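Minor fimbrium tip subunit Mfa3 (Porphyromonas gingivalis ATCC 33277, PDB 5NF4) forms part of the tip of the minor fimbriae, cell-surface filaments through which the bacterium builds biofilms, adheres to host cells and other oral bacteria, and invades periodontal tissue. Local coordinates at residues Leu43-Arg48 and Leu72-Phe77; His88-Ile93 and Tyr100-Lys105; Gly251-Ala256 and Pro274-Arg279. All coordinates share one frame; numbering follows the deposited sequence.

Contact 1 of 3, residues Leu43-Arg48 and Leu72-Phe77; sequences LLVNAR and LAMLVF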
ATOM      1  N   LEU A  43     -14.744  22.790   9.690  1.00 37.45           N
ATOM      2  CA  LEU A  43     -13.471  22.358   9.134  1.00 39.31           C
ATOM      3  C   LEU A  43     -13.615  22.069   7.666  1.00 42.00           C
ATOM      4  O   LEU A  43     -14.541  21.372   7.282  1.00 41.13           O
ATOM      5  CB  LEU A  43     -12.973  21.070   9.800  1.00 42.38           C
ATOM      6  CG  LEU A  43     -12.279  21.073  11.137  1.00 49.29           C
ATOM      7  CD1 LEU A  43     -11.723  19.674  11.375  1.00 49.14           C
ATOM      8  CD2 LEU A  43     -11.205  22.113  11.138  1.00 50.27           C
ATOM      9  N   LEU A  44     -12.674  22.570   6.876  1.00 40.20           N
ATOM     10  CA  LEU A  44     -12.547  22.217   5.471  1.00 40.57           C
ATOM     11  C   LEU A  44     -11.521  21.106   5.325  1.00 41.13           C
ATOM     12  O   LEU A  44     -10.343  21.303   5.615  1.00 41.42           O
ATOM     13  CB  LEU A  44     -12.135  23.427   4.645  1.00 42.66           C
ATOM     14  CG  LEU A  44     -12.137  23.181   3.135  1.00 47.39           C
ATOM     15  CD1 LEU A  44     -13.536  22.902   2.637  1.00 44.70           C
ATOM     16  CD2 LEU A  44     -11.548  24.369   2.407  1.00 58.37           C
ATOM     17  N   VAL A  45     -11.989  19.944   4.882  1.00 37.51           N
ATOM     18  CA  VAL A  45     -11.148  18.752   4.768  1.00 38.68           C
ATOM     19  C   VAL A  45     -10.805  18.628   3.292  1.00 44.87           C
ATOM     20  O   VAL A  45     -11.703  18.664   2.438  1.00 44.47           O
ATOM     21  CB  VAL A  45     -11.871  17.494   5.304  1.00 42.07           C
ATOM     22  CG1 VAL A  45     -11.073  16.207   4.998  1.00 42.02           C
ATOM     23  CG2 VAL A  45     -12.078  17.605   6.797  1.00 42.63           C
ATOM     24  N   ASN A  46      -9.509  18.581   2.987  1.00 43.82           N
ATOM     25  CA  ASN A  46      -9.040  18.272   1.632  1.00 44.76           C
ATOM     26  C   ASN A  46      -8.197  17.017   1.660  1.00 48.54           C
ATOM     27  O   ASN A  46      -7.171  16.982   2.352  1.00 43.54           O
ATOM     28  CB  ASN A  46      -8.232  19.416   1.038  1.00 49.96           C
ATOM     29  CG  ASN A  46      -8.183  19.351  -0.480  1.00 69.97           C
ATOM     30  OD1 ASN A  46      -8.019  18.283  -1.067  1.00 73.86           O
ATOM     31  ND2 ASN A  46      -8.370  20.488  -1.120  1.00 74.14           N
ATOM     32  N   ALA A  47      -8.653  16.002   0.928  1.00 40.93           N
ATOM     33  CA  ALA A  47      -8.071  14.659   0.960  1.00 39.25           C
ATOM     34  C   ALA A  47      -7.735  14.191  -0.444  1.00 43.34           C
ATOM     35  O   ALA A  47      -8.403  14.551  -1.414  1.00 48.49           O
ATOM     36  CB  ALA A  47      -9.023  13.684   1.622  1.00 39.13           C
ATOM     37  N   ARG A  48      -6.683  13.387  -0.554  1.00 40.23           N
ATOM     38  CA  ARG A  48      -6.219  12.972  -1.850  1.00 41.23           C
ATOM     39  C   ARG A  48      -5.287  11.787  -1.657  1.00 41.81           C
ATOM     40  O   ARG A  48      -4.739  11.600  -0.570  1.00 37.94           O
ATOM     41  CB  ARG A  48      -5.512  14.120  -2.561  1.00 47.33           C
ATOM     42  CG  ARG A  48      -4.311  14.654  -1.835  1.00 63.17           C
ATOM     43  CD  ARG A  48      -3.483  15.500  -2.775  1.00 90.81           C
ATOM     44  NE  ARG A  48      -2.427  16.226  -2.079  1.00113.03           N
ATOM     45  CZ  ARG A  48      -1.269  15.694  -1.696  1.00121.73           C
ATOM     46  NH1 ARG A  48      -1.000  14.412  -1.926  1.00116.61           N
ATOM     47  NH2 ARG A  48      -0.378  16.451  -1.071  1.00126.28           N
ATOM     48  N   LEU A  72     -14.815   7.580   0.208  1.00 37.78           N
ATOM     49  CA  LEU A  72     -13.977   8.002   1.308  1.00 36.08           C
ATOM     50  C   LEU A  72     -14.815   8.203   2.563  1.00 36.28           C
ATOM     51  O   LEU A  72     -15.714   9.039   2.568  1.00 38.45           O
ATOM     52  CB  LEU A  72     -13.257   9.308   0.949  1.00 37.49           C
ATOM     53  CG  LEU A  72     -12.374   9.888   2.058  1.00 36.84           C
ATOM     54  CD1 LEU A  72     -11.205   8.950   2.353  1.00 34.64           C
ATOM     55  CD2 LEU A  72     -11.909  11.291   1.695  1.00 42.49           C
ATOM     56  N   ALA A  73     -14.511   7.449   3.605  1.00 34.81           N
ATOM     57  CA  ALA A  73     -15.145   7.632   4.906  1.00 35.00           C
ATOM     58  C   ALA A  73     -14.194   8.334   5.842  1.00 34.29           C
ATOM     59  O   ALA A  73     -13.005   8.029   5.887  1.00 34.30           O
ATOM     60  CB  ALA A  73     -15.572   6.316   5.504  1.00 35.02           C
ATOM     61  N   MET A  74     -14.723   9.307   6.578  1.00 33.37           N
ATOM     62  CA  MET A  74     -13.969   9.973   7.608  1.00 31.36           C
ATOM     63  C   MET A  74     -14.729   9.740   8.899  1.00 33.57           C
ATOM     64  O   MET A  74     -15.943   9.985   8.930  1.00 35.36           O
ATOM     65  CB  MET A  74     -13.844  11.486   7.344  1.00 32.10           C
ATOM     66  CG  MET A  74     -12.974  12.167   8.408  1.00 31.25           C
ATOM     67  SD  MET A  74     -13.006  13.973   8.322  1.00 36.86           S
ATOM     68  CE  MET A  74     -14.710  14.194   8.835  1.00 36.65           C
ATOM     69  N   LEU A  75     -14.030   9.291   9.929  1.00 32.06           N
ATOM     70  CA  LEU A  75     -14.627   9.108  11.255  1.00 33.67           C
ATOM     71  C   LEU A  75     -13.709   9.781  12.279  1.00 32.90           C
ATOM     72  O   LEU A  75     -12.481   9.600  12.273  1.00 32.77           O
ATOM     73  CB  LEU A  75     -14.843   7.626  11.574  1.00 33.22           C
ATOM     74  CG  LEU A  75     -15.788   6.864  10.644  1.00 36.07           C
ATOM     75  CD1 LEU A  75     -14.979   6.195   9.544  1.00 37.90           C
ATOM     76  CD2 LEU A  75     -16.647   5.828  11.414  1.00 33.58           C
ATOM     77  N   VAL A  76     -14.325  10.571  13.159  1.00 33.22           N
ATOM     78  CA  VAL A  76     -13.604  11.435  14.086  1.00 32.37           C
ATOM     79  C   VAL A  76     -14.046  11.107  15.506  1.00 30.67           C
ATOM     80  O   VAL A  76     -15.254  10.960  15.781  1.00 31.59           O
ATOM     81  CB  VAL A  76     -13.865  12.934  13.789  1.00 31.35           C
ATOM     82  CG1 VAL A  76     -12.855  13.766  14.591  1.00 31.68           C
ATOM     83  CG2 VAL A  76     -13.776  13.219  12.286  1.00 34.65           C
ATOM     84  N   PHE A  77     -13.078  10.915  16.383  1.00 30.71           N
ATOM     85  CA  PHE A  77     -13.349  10.530  17.758  1.00 30.92           C
ATOM     86  C   PHE A  77     -12.648  11.416  18.761  1.00 33.88           C
ATOM     87  O   PHE A  77     -11.569  11.925  18.502  1.00 33.88           O
ATOM     88  CB  PHE A  77     -12.909   9.077  18.010  1.00 30.30           C
ATOM     89  CG  PHE A  77     -13.577   8.096  17.106  1.00 33.19           C
ATOM     90  CD1 PHE A  77     -13.049   7.869  15.834  1.00 33.17           C
ATOM     91  CD2 PHE A  77     -14.744   7.447  17.471  1.00 34.32           C
ATOM     92  CE1 PHE A  77     -13.664   7.038  14.957  1.00 32.85           C
ATOM     93  CE2 PHE A  77     -15.353   6.548  16.562  1.00 32.99           C
ATOM     94  CZ  PHE A  77     -14.805   6.354  15.332  1.00 32.78           C
TER

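Contact 2 of 3, residues His88-Ile93 and Tyr100-Lys105; sequences HFSSSI and YVFTVK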
ATOM      1  N   HIS A  88     -18.214  11.419   8.065  1.00 33.14           N
ATOM      2  CA  HIS A  88     -18.576  11.906   6.755  1.00 33.77           C
ATOM      3  C   HIS A  88     -18.316  10.825   5.730  1.00 34.30           C
ATOM      4  O   HIS A  88     -17.338  10.104   5.842  1.00 36.68           O
ATOM      5  CB  HIS A  88     -17.771  13.153   6.382  1.00 37.36           C
ATOM      6  CG  HIS A  88     -18.189  13.746   5.086  1.00 40.15           C
ATOM      7  ND1 HIS A  88     -19.085  14.792   5.007  1.00 49.72           N
ATOM      8  CD2 HIS A  88     -17.883  13.415   3.813  1.00 38.90           C
ATOM      9  CE1 HIS A  88     -19.285  15.097   3.739  1.00 49.78           C
ATOM     10  NE2 HIS A  88     -18.585  14.260   2.994  1.00 44.95           N
ATOM     11  N   PHE A  89     -19.184  10.744   4.728  1.00 34.82           N
ATOM     12  CA  PHE A  89     -18.949   9.783   3.650  1.00 37.06           C
ATOM     13  C   PHE A  89     -19.022  10.480   2.292  1.00 38.65           C
ATOM     14  O   PHE A  89     -19.940  11.280   2.022  1.00 41.06           O
ATOM     15  CB  PHE A  89     -19.949   8.625   3.734  1.00 37.67           C
ATOM     16  CG  PHE A  89     -19.742   7.602   2.678  1.00 38.19           C
ATOM     17  CD1 PHE A  89     -18.738   6.679   2.805  1.00 38.16           C
ATOM     18  CD2 PHE A  89     -20.543   7.592   1.544  1.00 42.53           C
ATOM     19  CE1 PHE A  89     -18.533   5.694   1.803  1.00 38.23           C
ATOM     20  CE2 PHE A  89     -20.351   6.635   0.542  1.00 44.69           C
ATOM     21  CZ  PHE A  89     -19.339   5.707   0.671  1.00 40.95           C
ATOM     22  N   SER A  90     -18.023  10.227   1.445  1.00 38.15           N
ATOM     23  CA  SER A  90     -18.011  10.803   0.088  1.00 42.85           C
ATOM     24  C   SER A  90     -17.943   9.685  -0.922  1.00 40.33           C
ATOM     25  O   SER A  90     -17.326   8.673  -0.663  1.00 38.04           O
ATOM     26  CB  SER A  90     -16.811  11.723  -0.132  1.00 54.61           C
ATOM     27  OG  SER A  90     -16.616  12.624   0.933  1.00 53.43           O
ATOM     28  N   SER A  91     -18.563   9.904  -2.070  1.00 44.45           N
ATOM     29  CA  SER A  91     -18.430   8.973  -3.178  1.00 47.15           C
ATOM     30  C   SER A  91     -18.460   9.745  -4.487  1.00 49.14           C
ATOM     31  O   SER A  91     -18.981  10.862  -4.571  1.00 52.76           O
ATOM     32  CB  SER A  91     -19.526   7.898  -3.127  1.00 51.92           C
ATOM     33  OG  SER A  91     -20.808   8.472  -3.254  1.00 63.16           O
ATOM     34  N   SER A  92     -17.852   9.153  -5.503  1.00 50.56           N
ATOM     35  CA  SER A  92     -17.845   9.744  -6.817  1.00 68.27           C
ATOM     36  C   SER A  92     -18.622   8.794  -7.690  1.00 88.00           C
ATOM     37  O   SER A  92     -18.274   7.613  -7.805  1.00 85.98           O
ATOM     38  CB  SER A  92     -16.421   9.957  -7.322  1.00 77.40           C
ATOM     39  OG  SER A  92     -16.414  10.521  -8.621  1.00 90.32           O
ATOM     40  N   ILE A  93     -19.715   9.306  -8.240  1.00108.18           N
ATOM     41  CA  ILE A  93     -20.551   8.543  -9.146  1.00119.22           C
ATOM     42  C   ILE A  93     -19.677   8.100 -10.309  1.00112.58           C
ATOM     43  O   ILE A  93     -19.846   7.015 -10.862  1.00101.58           O
ATOM     44  CB  ILE A  93     -21.763   9.375  -9.632  1.00125.94           C
ATOM     45  CG1 ILE A  93     -22.651   8.547 -10.569  1.00125.52           C
ATOM     46  CG2 ILE A  93     -21.304  10.682 -10.290  1.00128.79           C
ATOM     47  CD1 ILE A  93     -23.339   7.383  -9.883  1.00119.25           C
ATOM     48  N   TYR A 100     -11.085  14.784  -2.657  1.00 46.11           N
ATOM     49  CA  TYR A 100     -12.355  15.201  -2.075  1.00 43.74           C
ATOM     50  C   TYR A 100     -12.126  16.438  -1.248  1.00 46.70           C
ATOM     51  O   TYR A 100     -11.152  16.526  -0.516  1.00 47.04           O
ATOM     52  CB  TYR A 100     -12.965  14.087  -1.209  1.00 41.49           C
ATOM     53  CG  TYR A 100     -13.534  12.980  -2.057  1.00 40.74           C
ATOM     54  CD1 TYR A 100     -14.757  13.124  -2.694  1.00 49.33           C
ATOM     55  CD2 TYR A 100     -12.825  11.816  -2.267  1.00 42.72           C
ATOM     56  CE1 TYR A 100     -15.265  12.116  -3.487  1.00 59.69           C
ATOM     57  CE2 TYR A 100     -13.318  10.813  -3.054  1.00 46.04           C
ATOM     58  CZ  TYR A 100     -14.535  10.962  -3.664  1.00 54.07           C
ATOM     59  OH  TYR A 100     -15.021   9.944  -4.460  1.00 48.90           O
ATOM     60  N   VAL A 101     -12.997  17.420  -1.408  1.00 42.26           N
ATOM     61  CA  VAL A 101     -12.974  18.556  -0.517  1.00 40.37           C
ATOM     62  C   VAL A 101     -14.399  18.739   0.014  1.00 47.63           C
ATOM     63  O   VAL A 101     -15.365  18.768  -0.758  1.00 43.84           O
ATOM     64  CB  VAL A 101     -12.449  19.808  -1.246  1.00 45.28           C
ATOM     65  CG1 VAL A 101     -13.231  20.060  -2.499  1.00 67.68           C
ATOM     66  CG2 VAL A 101     -12.513  21.046  -0.330  1.00 45.19           C
ATOM     67  N   PHE A 102     -14.525  18.837   1.336  1.00 42.50           N
ATOM     68  CA  PHE A 102     -15.840  18.987   1.959  1.00 42.33           C
ATOM     69  C   PHE A 102     -15.736  19.668   3.323  1.00 39.62           C
ATOM     70  O   PHE A 102     -14.679  19.661   3.946  1.00 38.32           O
ATOM     71  CB  PHE A 102     -16.519  17.618   2.107  1.00 37.88           C
ATOM     72  CG  PHE A 102     -15.746  16.620   2.929  1.00 38.29           C
ATOM     73  CD1 PHE A 102     -15.879  16.547   4.318  1.00 36.11           C
ATOM     74  CD2 PHE A 102     -14.893  15.715   2.313  1.00 42.28           C
ATOM     75  CE1 PHE A 102     -15.170  15.610   5.074  1.00 37.43           C
ATOM     76  CE2 PHE A 102     -14.183  14.790   3.053  1.00 39.04           C
ATOM     77  CZ  PHE A 102     -14.325  14.717   4.438  1.00 38.19           C
ATOM     78  N   THR A 103     -16.849  20.217   3.781  1.00 43.03           N
ATOM     79  CA  THR A 103     -16.904  20.880   5.080  1.00 39.84           C
ATOM     80  C   THR A 103     -17.609  20.010   6.123  1.00 40.39           C
ATOM     81  O   THR A 103     -18.621  19.412   5.824  1.00 45.69           O
ATOM     82  CB  THR A 103     -17.613  22.191   4.920  1.00 40.43           C
ATOM     83  OG1 THR A 103     -16.905  22.967   3.944  1.00 46.47           O
ATOM     84  CG2 THR A 103     -17.656  22.940   6.245  1.00 40.49           C
ATOM     85  N   VAL A 104     -17.066  19.941   7.338  1.00 36.99           N
ATOM     86  CA  VAL A 104     -17.679  19.197   8.437  1.00 43.83           C
ATOM     87  C   VAL A 104     -17.831  20.131   9.655  1.00 46.32           C
ATOM     88  O   VAL A 104     -16.989  20.995   9.890  1.00 43.24           O
ATOM     89  CB  VAL A 104     -16.860  17.954   8.841  1.00 50.22           C
ATOM     90  CG1 VAL A 104     -15.523  18.348   9.430  1.00 45.15           C
ATOM     91  CG2 VAL A 104     -17.622  17.124   9.843  1.00 60.69           C
ATOM     92  N   LYS A 105     -18.912  19.950  10.403  1.00 41.51           N
ATOM     93  CA  LYS A 105     -19.148  20.703  11.651  1.00 38.83           C
ATOM     94  C   LYS A 105     -18.919  19.770  12.843  1.00 38.10           C
ATOM     95  O   LYS A 105     -19.359  18.627  12.819  1.00 42.06           O
ATOM     96  CB  LYS A 105     -20.561  21.252  11.664  1.00 42.24           C
ATOM     97  CG  LYS A 105     -20.957  21.983  12.933  1.00 49.30           C
ATOM     98  CD  LYS A 105     -22.411  22.439  12.814  1.00 62.14           C
ATOM     99  CE  LYS A 105     -23.097  22.521  14.161  1.00 74.09           C
ATOM    100  NZ  LYS A 105     -24.492  23.042  14.043  1.00 84.88           N
TER

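Contact 3 of 3, residues Gly251-Ala256 and Pro274-Arg279; sequences GYMPEA and PINFFR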
ATOM      1  N   GLY A 251       2.839  -5.447 -11.183  1.00 32.11           N
ATOM      2  CA  GLY A 251       1.921  -6.069 -10.252  1.00 33.46           C
ATOM      3  C   GLY A 251       1.847  -5.284  -8.946  1.00 33.49           C
ATOM      4  O   GLY A 251       2.564  -4.288  -8.729  1.00 34.10           O
ATOM      5  N   TYR A 252       0.979  -5.741  -8.060  1.00 31.23           N
ATOM      6  CA  TYR A 252       0.818  -5.107  -6.755  1.00 31.48           C
ATOM      7  C   TYR A 252       0.656  -6.160  -5.685  1.00 31.37           C
ATOM      8  O   TYR A 252       0.209  -7.264  -5.953  1.00 31.78           O
ATOM      9  CB  TYR A 252      -0.402  -4.161  -6.743  1.00 31.77           C
ATOM     10  CG  TYR A 252      -0.430  -3.196  -7.895  1.00 32.76           C
ATOM     11  CD1 TYR A 252      -0.965  -3.559  -9.125  1.00 34.21           C
ATOM     12  CD2 TYR A 252       0.102  -1.920  -7.773  1.00 33.91           C
ATOM     13  CE1 TYR A 252      -0.991  -2.678 -10.167  1.00 37.61           C
ATOM     14  CE2 TYR A 252       0.065  -1.041  -8.821  1.00 37.05           C
ATOM     15  CZ  TYR A 252      -0.469  -1.431 -10.018  1.00 41.77           C
ATOM     16  OH  TYR A 252      -0.495  -0.574 -11.093  1.00 43.76           O
ATOM     17  N   MET A 253       1.016  -5.820  -4.456  1.00 31.18           N
ATOM     18  CA  MET A 253       0.817  -6.756  -3.377  1.00 32.72           C
ATOM     19  C   MET A 253       0.657  -6.041  -2.040  1.00 31.14           C
ATOM     20  O   MET A 253       1.178  -4.931  -1.849  1.00 31.37           O
ATOM     21  CB  MET A 253       1.973  -7.748  -3.255  1.00 32.11           C
ATOM     22  CG  MET A 253       3.322  -7.156  -2.993  1.00 36.59           C
ATOM     23  SD  MET A 253       4.051  -6.244  -4.378  1.00 34.92           S
ATOM     24  CE  MET A 253       5.787  -6.672  -4.049  1.00 31.82           C
ATOM     25  N   PRO A 254      -0.041  -6.693  -1.121  1.00 28.86           N
ATOM     26  CA  PRO A 254      -0.153  -6.028   0.179  1.00 29.88           C
ATOM     27  C   PRO A 254       1.174  -5.947   0.920  1.00 31.45           C
ATOM     28  O   PRO A 254       2.091  -6.731   0.689  1.00 30.32           O
ATOM     29  CB  PRO A 254      -1.134  -6.899   0.935  1.00 31.15           C
ATOM     30  CG  PRO A 254      -1.838  -7.715  -0.101  1.00 31.42           C
ATOM     31  CD  PRO A 254      -0.791  -7.961  -1.143  1.00 29.78           C
ATOM     32  N   GLU A 255       1.268  -4.975   1.811  1.00 28.62           N
ATOM     33  CA  GLU A 255       2.352  -4.932   2.776  1.00 28.97           C
ATOM     34  C   GLU A 255       2.587  -6.302   3.377  1.00 29.58           C
ATOM     35  O   GLU A 255       1.638  -7.020   3.685  1.00 29.46           O
ATOM     36  CB  GLU A 255       2.006  -3.908   3.871  1.00 29.16           C
ATOM     37  CG  GLU A 255       3.030  -3.752   4.939  1.00 33.85           C
ATOM     38  CD  GLU A 255       2.661  -2.599   5.812  1.00 39.08           C
ATOM     39  OE1 GLU A 255       3.032  -1.454   5.461  1.00 36.78           O
ATOM     40  OE2 GLU A 255       1.949  -2.850   6.806  1.00 34.62           O
ATOM     41  N   ALA A 256       3.853  -6.662   3.539  1.00 28.33           N
ATOM     42  CA  ALA A 256       4.225  -7.934   4.112  1.00 26.82           C
ATOM     43  C   ALA A 256       5.434  -7.765   4.995  1.00 31.96           C
ATOM     44  O   ALA A 256       6.518  -7.421   4.514  1.00 31.98           O
ATOM     45  CB  ALA A 256       4.507  -8.979   3.001  1.00 29.14           C
ATOM     46  N   PRO A 274       7.869 -15.872   4.509  1.00 31.28           N
ATOM     47  CA  PRO A 274       6.979 -14.950   3.804  1.00 30.68           C
ATOM     48  C   PRO A 274       7.675 -14.005   2.824  1.00 29.73           C
ATOM     49  O   PRO A 274       7.086 -13.005   2.425  1.00 30.40           O
ATOM     50  CB  PRO A 274       6.352 -14.132   4.957  1.00 32.05           C
ATOM     51  CG  PRO A 274       7.527 -14.026   5.959  1.00 32.91           C
ATOM     52  CD  PRO A 274       8.278 -15.349   5.837  1.00 33.91           C
ATOM     53  N   ILE A 275       8.910 -14.305   2.446  1.00 32.67           N
ATOM     54  CA  ILE A 275       9.621 -13.424   1.535  1.00 31.86           C
ATOM     55  C   ILE A 275       8.910 -13.380   0.179  1.00 31.78           C
ATOM     56  O   ILE A 275       8.650 -14.410  -0.434  1.00 30.77           O
ATOM     57  CB  ILE A 275      11.109 -13.854   1.346  1.00 31.41           C
ATOM     58  CG1 ILE A 275      11.846 -13.720   2.679  1.00 33.13           C
ATOM     59  CG2 ILE A 275      11.802 -13.020   0.238  1.00 29.78           C
ATOM     60  CD1 ILE A 275      13.273 -14.292   2.701  1.00 34.77           C
ATOM     61  N   ASN A 276       8.609 -12.171  -0.285  1.00 28.73           N
ATOM     62  CA  ASN A 276       8.088 -11.964  -1.630  1.00 29.23           C
ATOM     63  C   ASN A 276       9.206 -12.042  -2.656  1.00 29.74           C
ATOM     64  O   ASN A 276      10.286 -11.509  -2.439  1.00 31.72           O
ATOM     65  CB  ASN A 276       7.415 -10.594  -1.750  1.00 32.11           C
ATOM     66  CG  ASN A 276       6.147 -10.473  -0.940  1.00 32.86           C
ATOM     67  OD1 ASN A 276       5.985 -11.035   0.171  1.00 35.03           O
ATOM     68  ND2 ASN A 276       5.230  -9.747  -1.495  1.00 29.21           N
ATOM     69  N   PHE A 277       8.972 -12.716  -3.777  1.00 32.21           N
ATOM     70  CA  PHE A 277       9.961 -12.701  -4.837  1.00 35.60           C
ATOM     71  C   PHE A 277       9.265 -12.781  -6.168  1.00 36.38           C
ATOM     72  O   PHE A 277       8.102 -13.195  -6.232  1.00 35.50           O
ATOM     73  CB  PHE A 277      10.957 -13.871  -4.691  1.00 34.53           C
ATOM     74  CG  PHE A 277      10.345 -15.247  -4.871  1.00 34.86           C
ATOM     75  CD1 PHE A 277       9.702 -15.883  -3.810  1.00 36.51           C
ATOM     76  CD2 PHE A 277      10.470 -15.942  -6.082  1.00 33.31           C
ATOM     77  CE1 PHE A 277       9.163 -17.173  -3.957  1.00 33.25           C
ATOM     78  CE2 PHE A 277       9.945 -17.198  -6.220  1.00 34.31           C
ATOM     79  CZ  PHE A 277       9.305 -17.831  -5.164  1.00 33.16           C
ATOM     80  N   PHE A 278       9.963 -12.381  -7.228  1.00 34.80           N
ATOM     81  CA  PHE A 278       9.420 -12.607  -8.550  1.00 34.19           C
ATOM     82  C   PHE A 278      10.315 -13.593  -9.274  1.00 35.12           C
ATOM     83  O   PHE A 278      11.526 -13.670  -9.049  1.00 35.11           O
ATOM     84  CB  PHE A 278       9.195 -11.308  -9.355  1.00 36.30           C
ATOM     85  CG  PHE A 278      10.421 -10.483  -9.648  1.00 36.33           C
ATOM     86  CD1 PHE A 278      11.102 -10.630 -10.840  1.00 39.16           C
ATOM     87  CD2 PHE A 278      10.826  -9.478  -8.779  1.00 36.45           C
ATOM     88  CE1 PHE A 278      12.207  -9.824 -11.145  1.00 41.50           C
ATOM     89  CE2 PHE A 278      11.935  -8.676  -9.083  1.00 36.85           C
ATOM     90  CZ  PHE A 278      12.615  -8.846 -10.259  1.00 38.92           C
ATOM     91  N   ARG A 279       9.643 -14.420 -10.053  1.00 35.78           N
ATOM     92  CA  ARG A 279      10.270 -15.486 -10.821  1.00 41.33           C
ATOM     93  C   ARG A 279      10.250 -15.174 -12.305  1.00 42.84           C
ATOM     94  O   ARG A 279       9.184 -14.990 -12.892  1.00 39.91           O
ATOM     95  CB  ARG A 279       9.541 -16.782 -10.527  1.00 38.51           C
ATOM     96  CG  ARG A 279       9.911 -17.910 -11.445  1.00 44.51           C
ATOM     97  CD  ARG A 279       9.293 -19.200 -10.954  1.00 58.83           C
ATOM     98  NE  ARG A 279       9.933 -19.665  -9.728  1.00 59.04           N
ATOM     99  CZ  ARG A 279       9.303 -20.245  -8.708  1.00 59.91           C
ATOM    100  NH1 ARG A 279       7.984 -20.417  -8.730  1.00 61.70           N
ATOM    101  NH2 ARG A 279      10.006 -20.645  -7.651  1.00 54.34           N
TER

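Contact 1 of 3, residues Leu43-Arg48 and Leu72-Phe77
Val45 faces Met74 and Ala47 faces Leu72, with CA atoms 9.6 Å apart in the Val45-Met74 pair and 8.9 Å in the Ala47-Leu72 pair. The numbering rises along one strand as it falls along the other, so the two run in broadly opposing directions, but this spacing is far too wide for backbone pairing. Each finds its hydrogen-bonding neighbours within its own layer: strand 41-49 lies between 99-106 and 180-205, and strand 71-78 between 84-91 and 109-117. Contact is therefore made by side chains alone, and it is apolar. The nearer approach is methyl to methyl, with Ala47 CB 3.7 Å from Leu72 CD2. CD1, the other branch of Leu72, stands 5.3 Å from Ala47 CB, so a single methyl does the touching. Two layers meeting through a buried hydrophobic seam fit the beta-sandwich of the N-terminal domain in fimbrillin-type proteins. Residues 43-48 also form the last part of the propeptide, whose modelled residues 39-48 are still packed in place; in related fimbrillins, removal of the first strand is thought to open a groove for a neighbouring subunit's strand, and the same probably applies here. Further along, the Val45 and Met74 side chains meet at a slant. Met74 reaches inward because CG is anti to the backbone N (chi1 -177°) and chi2 is also extended; the bend at chi3 (68°) then swings the terminal methyl aside. As a result, the sulfur meets the valine, with Met74 SD 4.0 Å from Val45 CG2, whereas Met74 CE is 4.8 Å from that methyl. Phe115 of strand 109-117 packs on both Val45 and Met74, and Phe102 touches both as well.

Contact 2 of 3, residues His88-Ile93 and Tyr100-Lys105
Strands 88-91 and 100-105 pass at 8.9 Å between their axes, with their N-to-C directions 144° apart, and the CA atoms of Ser90 and Tyr100 are 7.5 Å from each other. These are border strands of the two layers of the N-terminal beta-sandwich: His88 and Ser90 make their backbone bonds to Met74 and Leu72 in one layer, Tyr100 and Phe102 to Ala47 and Val45 in the other. What joins them is a row of aromatic contacts between the layers, near the surface. His88 and Phe102 form an offset (parallel-displaced) face-to-face stack, with ring centroids 3.9 Å apart and planes only 5° from parallel. The shift is plain from the overlap: CD1 of the phenylalanine lies over the centre of the imidazole, and CD2 of the histidine over the centre of the phenyl ring. The two side chains arrive from opposing strands and overlap flat against each other. With CG anti to its backbone N, the histidine side chain is extended, and this carries the imidazole across to the face of Phe102. Ser90 fits in beside the stack, its OG in the imidazole plane at the ring edge and 3.8 Å from Phe102 CD2. The methylene of the same serine serves the next ring, as CB makes a CH-pi contact over one face of Tyr100, 3.9 Å from the centroid and 25° off the ring normal, toward the CD1-CE1 side. The far end of that tyrosine is held in a different way: its hydroxyl is hydrogen-bonded to the carbonyl oxygen of Val69. Ser92 packs against this hydroxyl; its N is 3.1 Å from Tyr100 OH but at a poor angle for a bond, and its CB comes about as close, 3.2 Å from Tyr100 OH.

Contact 3 of 3, residues Gly251-Ala256 and Pro274-Arg279
Glu255 OE2 is gripped twice, by a salt bridge from Arg322 NH2 and a hydrogen bond from the backbone N of Asn227, which probably helps to fix the loop next to Ala256, the residue that faces Asn276. The site belongs to the second beta-sandwich of the fimbrillin fold, where the end of strand 248-254 and the loop leading into strand 277-282 approach each other; in the strand pairing, 238-242 and 210-216 lie between them. Their backbones are held separately: Met253 bonds to Ala197 and Ala256 to Val320, whereas Asn276 bonds to Ile292. The CA atoms of Ala256 and Pro274, which follows a cis peptide bond, are 7.5 Å apart. Across this gap Asn276 does the bridging, and its buried side chain contributes the largest share of the contact. With CG anti to its own carbonyl carbon (chi1 -68°), the amide projects between Met253 and Ala256. Asn276 CG lies 4.5 Å from Ala256 CB and 4.8 Å from Met253 CG, evidence that holds whichever way round the amide is placed. Met253 is bent at chi2 (-70°) and, less sharply, at chi3, so its chain runs across the amide instead of pointing end-on at it. Leu215 of strand 210-216 packs against the same methionine, whose terminal methyl, Met253 CE, lies 4.9 Å from Asn276 CG.

In the fold
Contacts 1 and 2 are adjoining parts of one sandwich core: their centres are 7 Å apart, and backbone pairing ties them together, with Met74 O 2.8 Å from His88 N and Leu72 O 2.8 Å from Ser90 N. Contact 1 is buried in the interior, and contact 2 continues the same interlayer seam outward to the border strands. Contact 3 is a separate core on the other side of the chain's centre. Its centre is about 31 Å from that of contact 1 and 33 Å from that of contact 2, with nearest atoms about 16 Å and 19 Å away. Long strand 180-205 connects the regions, pairing with 41-49 and also with 248-254.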